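Local coordinates for protein Pcdhgb2 (Mus musculus, PDB 5SZR) that is probably a calcium-dependent cell-adhesion protein that may help establish specific neuronal connections, this chain being extracellular cadherin domains 3 to 6, at residues V222-A225 with E226-P230; R343-E346 with P347-V351. One frame throughout, in Å; residues are numbered along the deposited sequence.

Contact 1 of 2, residues V222-A225 with E226-P230; sequences VHVA and ENNPP. With CA (calcium ion), chain P; CA (calcium ion), chain Q.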
ATOM      1  N   VAL A 222      20.137 -19.942  -0.491  1.00 48.70           N
ATOM      2  CA  VAL A 222      21.333 -19.116  -0.604  1.00 49.02           C
ATOM      3  C   VAL A 222      22.542 -20.014  -0.817  1.00 50.09           C
ATOM      4  O   VAL A 222      22.667 -21.060  -0.172  1.00 52.64           O
ATOM      5  CB  VAL A 222      21.517 -18.235   0.648  1.00 47.74           C
ATOM      6  CG1 VAL A 222      22.720 -17.314   0.486  1.00 46.82           C
ATOM      7  CG2 VAL A 222      20.252 -17.432   0.914  1.00 48.37           C
ATOM      8  N   HIS A 223      23.430 -19.603  -1.720  1.00 52.05           N
ATOM      9  CA  HIS A 223      24.702 -20.277  -1.960  1.00 53.69           C
ATOM     10  C   HIS A 223      25.835 -19.403  -1.440  1.00 52.43           C
ATOM     11  O   HIS A 223      25.882 -18.205  -1.739  1.00 51.51           O
ATOM     12  CB  HIS A 223      24.912 -20.560  -3.450  1.00 57.43           C
ATOM     13  CG  HIS A 223      24.009 -21.615  -4.008  1.00 61.27           C
ATOM     14  ND1 HIS A 223      22.715 -21.356  -4.405  1.00 63.36           N
ATOM     15  CD2 HIS A 223      24.216 -22.932  -4.245  1.00 65.17           C
ATOM     16  CE1 HIS A 223      22.164 -22.466  -4.859  1.00 65.43           C
ATOM     17  NE2 HIS A 223      23.053 -23.439  -4.772  1.00 67.49           N
ATOM     18  N   VAL A 224      26.743 -19.995  -0.664  1.00 52.60           N
ATOM     19  CA  VAL A 224      27.896 -19.284  -0.112  1.00 53.01           C
ATOM     20  C   VAL A 224      29.139 -20.140  -0.317  1.00 56.43           C
ATOM     21  O   VAL A 224      29.213 -21.265   0.193  1.00 48.38           O
ATOM     22  CB  VAL A 224      27.728 -18.955   1.382  1.00 51.17           C
ATOM     23  CG1 VAL A 224      28.827 -18.007   1.835  1.00 51.27           C
ATOM     24  CG2 VAL A 224      26.363 -18.371   1.663  1.00 50.65           C
ATOM     25  N   ALA A 225      30.118 -19.602  -1.039  1.00 55.69           N
ATOM     26  CA  ALA A 225      31.361 -20.324  -1.256  1.00 57.07           C
ATOM     27  C   ALA A 225      32.123 -20.474   0.054  1.00 56.68           C
ATOM     28  O   ALA A 225      32.233 -19.531   0.843  1.00 57.52           O
ATOM     29  CB  ALA A 225      32.232 -19.613  -2.291  1.00 58.31           C
ATOM     30  N   GLU A 226      32.627 -21.682   0.276  1.00 55.13           N
ATOM     31  CA  GLU A 226      33.482 -22.002   1.409  1.00 58.25           C
ATOM     32  C   GLU A 226      34.610 -20.992   1.562  1.00 59.75           C
ATOM     33  O   GLU A 226      35.008 -20.328   0.598  1.00 60.23           O
ATOM     34  CB  GLU A 226      34.037 -23.409   1.200  1.00 63.38           C
ATOM     35  CG  GLU A 226      34.963 -23.961   2.233  1.00 68.03           C
ATOM     36  CD  GLU A 226      35.320 -25.392   1.912  1.00 68.21           C
ATOM     37  OE1 GLU A 226      35.614 -25.685   0.734  1.00 64.55           O
ATOM     38  OE2 GLU A 226      35.256 -26.231   2.828  1.00 74.01           O
ATOM     39  N   ASN A 227      35.118 -20.877   2.791  1.00 60.64           N
ATOM     40  CA  ASN A 227      36.285 -20.064   3.133  1.00 61.51           C
ATOM     41  C   ASN A 227      36.030 -18.574   2.941  1.00 61.25           C
ATOM     42  O   ASN A 227      36.974 -17.785   2.816  1.00 61.07           O
ATOM     43  CB  ASN A 227      37.523 -20.503   2.343  1.00 58.89           C
ATOM     44  CG  ASN A 227      37.846 -21.967   2.556  1.00 60.59           C
ATOM     45  OD1 ASN A 227      37.691 -22.491   3.658  1.00 61.76           O
ATOM     46  ND2 ASN A 227      38.289 -22.639   1.498  1.00 60.44           N
ATOM     47  N   ASN A 228      34.756 -18.194   2.902  1.00 59.12           N
ATOM     48  CA  ASN A 228      34.356 -16.800   2.903  1.00 58.91           C
ATOM     49  C   ASN A 228      34.981 -16.067   4.090  1.00 60.46           C
ATOM     50  O   ASN A 228      35.170 -16.650   5.162  1.00 61.46           O
ATOM     51  CB  ASN A 228      32.841 -16.707   3.006  1.00 57.83           C
ATOM     52  CG  ASN A 228      32.320 -17.361   4.270  1.00 59.08           C
ATOM     53  OD1 ASN A 228      32.367 -18.586   4.415  1.00 58.54           O
ATOM     54  ND2 ASN A 228      31.849 -16.546   5.206  1.00 59.66           N
ATOM     55  N   PRO A 229      35.294 -14.783   3.937  1.00 61.36           N
ATOM     56  CA  PRO A 229      35.694 -13.996   5.098  1.00 66.14           C
ATOM     57  C   PRO A 229      34.547 -13.913   6.083  1.00 65.44           C
ATOM     58  O   PRO A 229      33.367 -13.946   5.690  1.00 55.87           O
ATOM     59  CB  PRO A 229      36.022 -12.618   4.499  1.00 66.35           C
ATOM     60  CG  PRO A 229      36.106 -12.824   3.018  1.00 64.81           C
ATOM     61  CD  PRO A 229      35.212 -13.972   2.711  1.00 60.33           C
ATOM     62  N   PRO A 230      34.841 -13.835   7.377  1.00 68.54           N
ATOM     63  CA  PRO A 230      33.779 -13.530   8.337  1.00 66.30           C
ATOM     64  C   PRO A 230      33.250 -12.132   8.078  1.00 65.52           C
ATOM     65  O   PRO A 230      33.977 -11.244   7.625  1.00 61.16           O
ATOM     66  CB  PRO A 230      34.482 -13.620   9.697  1.00 68.79           C
ATOM     67  CG  PRO A 230      35.780 -14.274   9.434  1.00 63.38           C
ATOM     68  CD  PRO A 230      36.149 -13.955   8.028  1.00 62.92           C
TER
HETATM   69 CA    CA P 713      37.392 -26.690   3.519  1.00 50.04          CA
HETATM   70 CA    CA Q 714      36.632 -28.212  -0.040  1.00 52.64          CA
HETATM   71  O   HOH W   1      37.812 -24.840   4.988  1.00 54.08           O
HETATM   72  O   HOH W   2      39.377 -28.119   4.379  1.00 42.55           O
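V224 and A225 continue the extended strand, and the chain then swings through N227, whose phi is positive (66°), so that N228 comes back beside A225 with its N 3.5 Å from A225 O, an approach that is no hydrogen bond. The N228 side chain follows this return: its CB lies 3.6 Å from A225 O, and its CG comes 4.3 Å from V224 CG1. A chi1 of 60° puts N228 CG between its own backbone N and carbonyl carbon. Buried there, the amide uses both ends elsewhere: OD1 accepts from F283 N and ND2 donates to R281 O, fixing its rotation; ND2 also bonds weakly to P229 O.

E226 turns the other way, toward the metals. Its chain is extended to the carboxylate, with CG anti to the backbone N (chi1 179°), and the two oxygens part company: OE2 sits 2.3 Å from the chain P calcium, while OE1 lies 2.8 Å from the chain Q calcium. One carboxylate thus bridges two ions, and their positive charge probably keeps it ionised. D284 and E286 also bind the first ion; D317, the R318 carbonyl, D320 and D360 the second. E286 and D320 probably serve both, like their counterparts at this chain's other junctions. N227 works from the second shell: its OD1 accepts from water 1 at 2.7 Å, itself 2.4 Å from the chain P calcium, and its ND2 bonds to D320.

This is the glutamate at the base of a cadherin domain, as in other calcium-rigidified cadherin junctions. Strand 219-225 runs parallel to 306-316 at the edge of its sheet, V224 and E226 pairing there through L314 and G316, while V224's side chain packs inward on V313, on I234 of strand 232-240 and on F283.

Contact 2 of 2, residues R343-E346 with P347-V351; sequences RAAE and PGYLV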
ATOM      1  N   ARG A 343      60.629 -60.962 -15.050  1.00 68.99           N
ATOM      2  CA  ARG A 343      60.857 -60.563 -16.434  1.00 70.29           C
ATOM      3  C   ARG A 343      59.883 -61.244 -17.383  1.00 70.00           C
ATOM      4  O   ARG A 343      59.506 -60.662 -18.406  1.00 68.96           O
ATOM      5  CB  ARG A 343      62.299 -60.867 -16.841  1.00 74.48           C
ATOM      6  CG  ARG A 343      63.314 -59.904 -16.255  1.00 77.42           C
ATOM      7  CD  ARG A 343      64.715 -60.175 -16.781  1.00 83.99           C
ATOM      8  NE  ARG A 343      65.412 -58.934 -17.103  1.00 85.62           N
ATOM      9  CZ  ARG A 343      65.537 -58.449 -18.335  1.00 87.43           C
ATOM     10  NH1 ARG A 343      65.022 -59.108 -19.365  1.00 89.09           N
ATOM     11  NH2 ARG A 343      66.183 -57.308 -18.537  1.00 87.53           N
ATOM     12  N   ALA A 344      59.462 -62.463 -17.062  1.00 71.41           N
ATOM     13  CA  ALA A 344      58.473 -63.178 -17.860  1.00 74.41           C
ATOM     14  C   ALA A 344      57.044 -62.655 -17.665  1.00 75.04           C
ATOM     15  O   ALA A 344      56.111 -63.368 -18.068  1.00 77.37           O
ATOM     16  CB  ALA A 344      58.528 -64.672 -17.536  1.00 77.16           C
ATOM     17  N   ALA A 345      56.843 -61.475 -17.079  1.00 72.51           N
ATOM     18  CA  ALA A 345      55.496 -60.966 -16.855  1.00 72.76           C
ATOM     19  C   ALA A 345      54.790 -60.712 -18.179  1.00 74.20           C
ATOM     20  O   ALA A 345      55.346 -60.084 -19.084  1.00 75.95           O
ATOM     21  CB  ALA A 345      55.540 -59.680 -16.030  1.00 70.03           C
ATOM     22  N   GLU A 346      53.563 -61.207 -18.288  1.00 73.86           N
ATOM     23  CA  GLU A 346      52.726 -60.952 -19.447  1.00 74.48           C
ATOM     24  C   GLU A 346      52.112 -59.557 -19.350  1.00 70.57           C
ATOM     25  O   GLU A 346      51.901 -59.043 -18.247  1.00 68.43           O
ATOM     26  CB  GLU A 346      51.619 -61.998 -19.543  1.00 79.21           C
ATOM     27  CG  GLU A 346      52.095 -63.433 -19.383  1.00 85.55           C
ATOM     28  CD  GLU A 346      52.903 -63.923 -20.570  1.00 91.11           C
ATOM     29  OE1 GLU A 346      52.666 -63.434 -21.697  1.00 92.39           O
ATOM     30  OE2 GLU A 346      53.774 -64.798 -20.376  1.00 94.47           O
ATOM     31  N   PRO A 347      51.829 -58.919 -20.487  1.00 68.45           N
ATOM     32  CA  PRO A 347      51.209 -57.590 -20.452  1.00 65.85           C
ATOM     33  C   PRO A 347      49.949 -57.591 -19.598  1.00 65.44           C
ATOM     34  O   PRO A 347      49.144 -58.522 -19.643  1.00 69.49           O
ATOM     35  CB  PRO A 347      50.897 -57.309 -21.926  1.00 66.42           C
ATOM     36  CG  PRO A 347      51.915 -58.105 -22.674  1.00 69.21           C
ATOM     37  CD  PRO A 347      52.118 -59.357 -21.864  1.00 70.21           C
ATOM     38  N   GLY A 348      49.794 -56.537 -18.799  1.00 61.83           N
ATOM     39  CA  GLY A 348      48.715 -56.442 -17.843  1.00 60.11           C
ATOM     40  C   GLY A 348      49.106 -56.790 -16.423  1.00 59.09           C
ATOM     41  O   GLY A 348      48.302 -56.567 -15.505  1.00 58.86           O
ATOM     42  N   TYR A 349      50.308 -57.333 -16.223  1.00 57.57           N
ATOM     43  CA  TYR A 349      50.809 -57.631 -14.886  1.00 58.20           C
ATOM     44  C   TYR A 349      50.750 -56.390 -14.009  1.00 55.98           C
ATOM     45  O   TYR A 349      51.304 -55.344 -14.359  1.00 54.94           O
ATOM     46  CB  TYR A 349      52.251 -58.152 -14.976  1.00 59.84           C
ATOM     47  CG  TYR A 349      52.871 -58.511 -13.643  1.00 59.47           C
ATOM     48  CD1 TYR A 349      52.863 -59.821 -13.184  1.00 59.08           C
ATOM     49  CD2 TYR A 349      53.459 -57.539 -12.840  1.00 57.28           C
ATOM     50  CE1 TYR A 349      53.420 -60.153 -11.964  1.00 59.70           C
ATOM     51  CE2 TYR A 349      54.018 -57.862 -11.621  1.00 58.17           C
ATOM     52  CZ  TYR A 349      53.997 -59.168 -11.189  1.00 59.48           C
ATOM     53  OH  TYR A 349      54.554 -59.486  -9.973  1.00 60.82           O
ATOM     54  N   LEU A 350      50.082 -56.510 -12.864  1.00 56.47           N
ATOM     55  CA  LEU A 350      49.897 -55.380 -11.957  1.00 55.95           C
ATOM     56  C   LEU A 350      51.136 -55.223 -11.082  1.00 57.63           C
ATOM     57  O   LEU A 350      51.354 -56.006 -10.150  1.00 58.72           O
ATOM     58  CB  LEU A 350      48.645 -55.577 -11.105  1.00 55.56           C
ATOM     59  CG  LEU A 350      48.402 -54.471 -10.076  1.00 53.90           C
ATOM     60  CD1 LEU A 350      48.043 -53.164 -10.769  1.00 51.62           C
ATOM     61  CD2 LEU A 350      47.330 -54.874  -9.074  1.00 55.92           C
ATOM     62  N   VAL A 351      51.953 -54.210 -11.378  1.00 58.04           N
ATOM     63  CA  VAL A 351      53.147 -53.957 -10.575  1.00 59.30           C
ATOM     64  C   VAL A 351      52.757 -53.398  -9.214  1.00 58.49           C
ATOM     65  O   VAL A 351      53.177 -53.905  -8.167  1.00 57.59           O
ATOM     66  CB  VAL A 351      54.101 -53.006 -11.318  1.00 59.61           C
ATOM     67  CG1 VAL A 351      55.318 -52.699 -10.460  1.00 61.85           C
ATOM     68  CG2 VAL A 351      54.509 -53.603 -12.648  1.00 61.64           C
TER
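Y349 holds CG anti to its own N (chi1 -179°), which carries the start of the ring back alongside A345, and A345 CB lies 3.8 Å from Y349 CG. The methyl approaches the ring obliquely at its near end, with Y349 CB also 3.8 Å from A345 CB; beyond that the phenol leads away from the turn. Between these two residues the chain reverses. E346 O accepts from Y349 N at 3.1 Å with an N-H...O angle of 149°, the donor lying in the carbonyl plane, so a single, somewhat bent bond ties the two arms. Y349 CB sits close by as well, 3.4 Å from E346 O.

P347 and G348 form the corner. Proline's ring restricts the backbone to the phi that the first corner position needs, and G348, at a positive phi of 100°, lies where a side chain would be jammed against the P347 carbonyl. The E346 side chain bends at its second torsion and runs obliquely to the proline, its carboxylate off the CD end of the ring, OE1 4.1 Å from P347 CD. This is a loose touch at the surface, so the backbone bond and the apolar A345-Y349 contact carry most of the closure.

Outside the turn, Y349 also packs on P342 and T391, and G348 O accepts from the R390 guanidinium. What results is a classic type II beta turn from E346 to Y349 with proline and glycine at its corners, leading into strand 350-357 of the last cadherin domain in this chain, a beta sandwich, far from the calcium sites.

Read from the N terminus, the two contacts come in series, neither enclosing nor crossing the other. Contact 1 lies in the third cadherin domain of the chain, where it rounds the corner out of strand 219-225 and leads to strand 232-240 in the facing sheet. Contact 2 occupies the equivalent connection one domain further on, between strands 335-342 and 350-357. Both therefore link the two sheets of a cadherin sandwich, but they differ in role: 222-230 reaches the calcium ions at the junction with the next domain, whereas 343-351 is a metal-free turn. Their centres are about 49 Å apart and they do not touch.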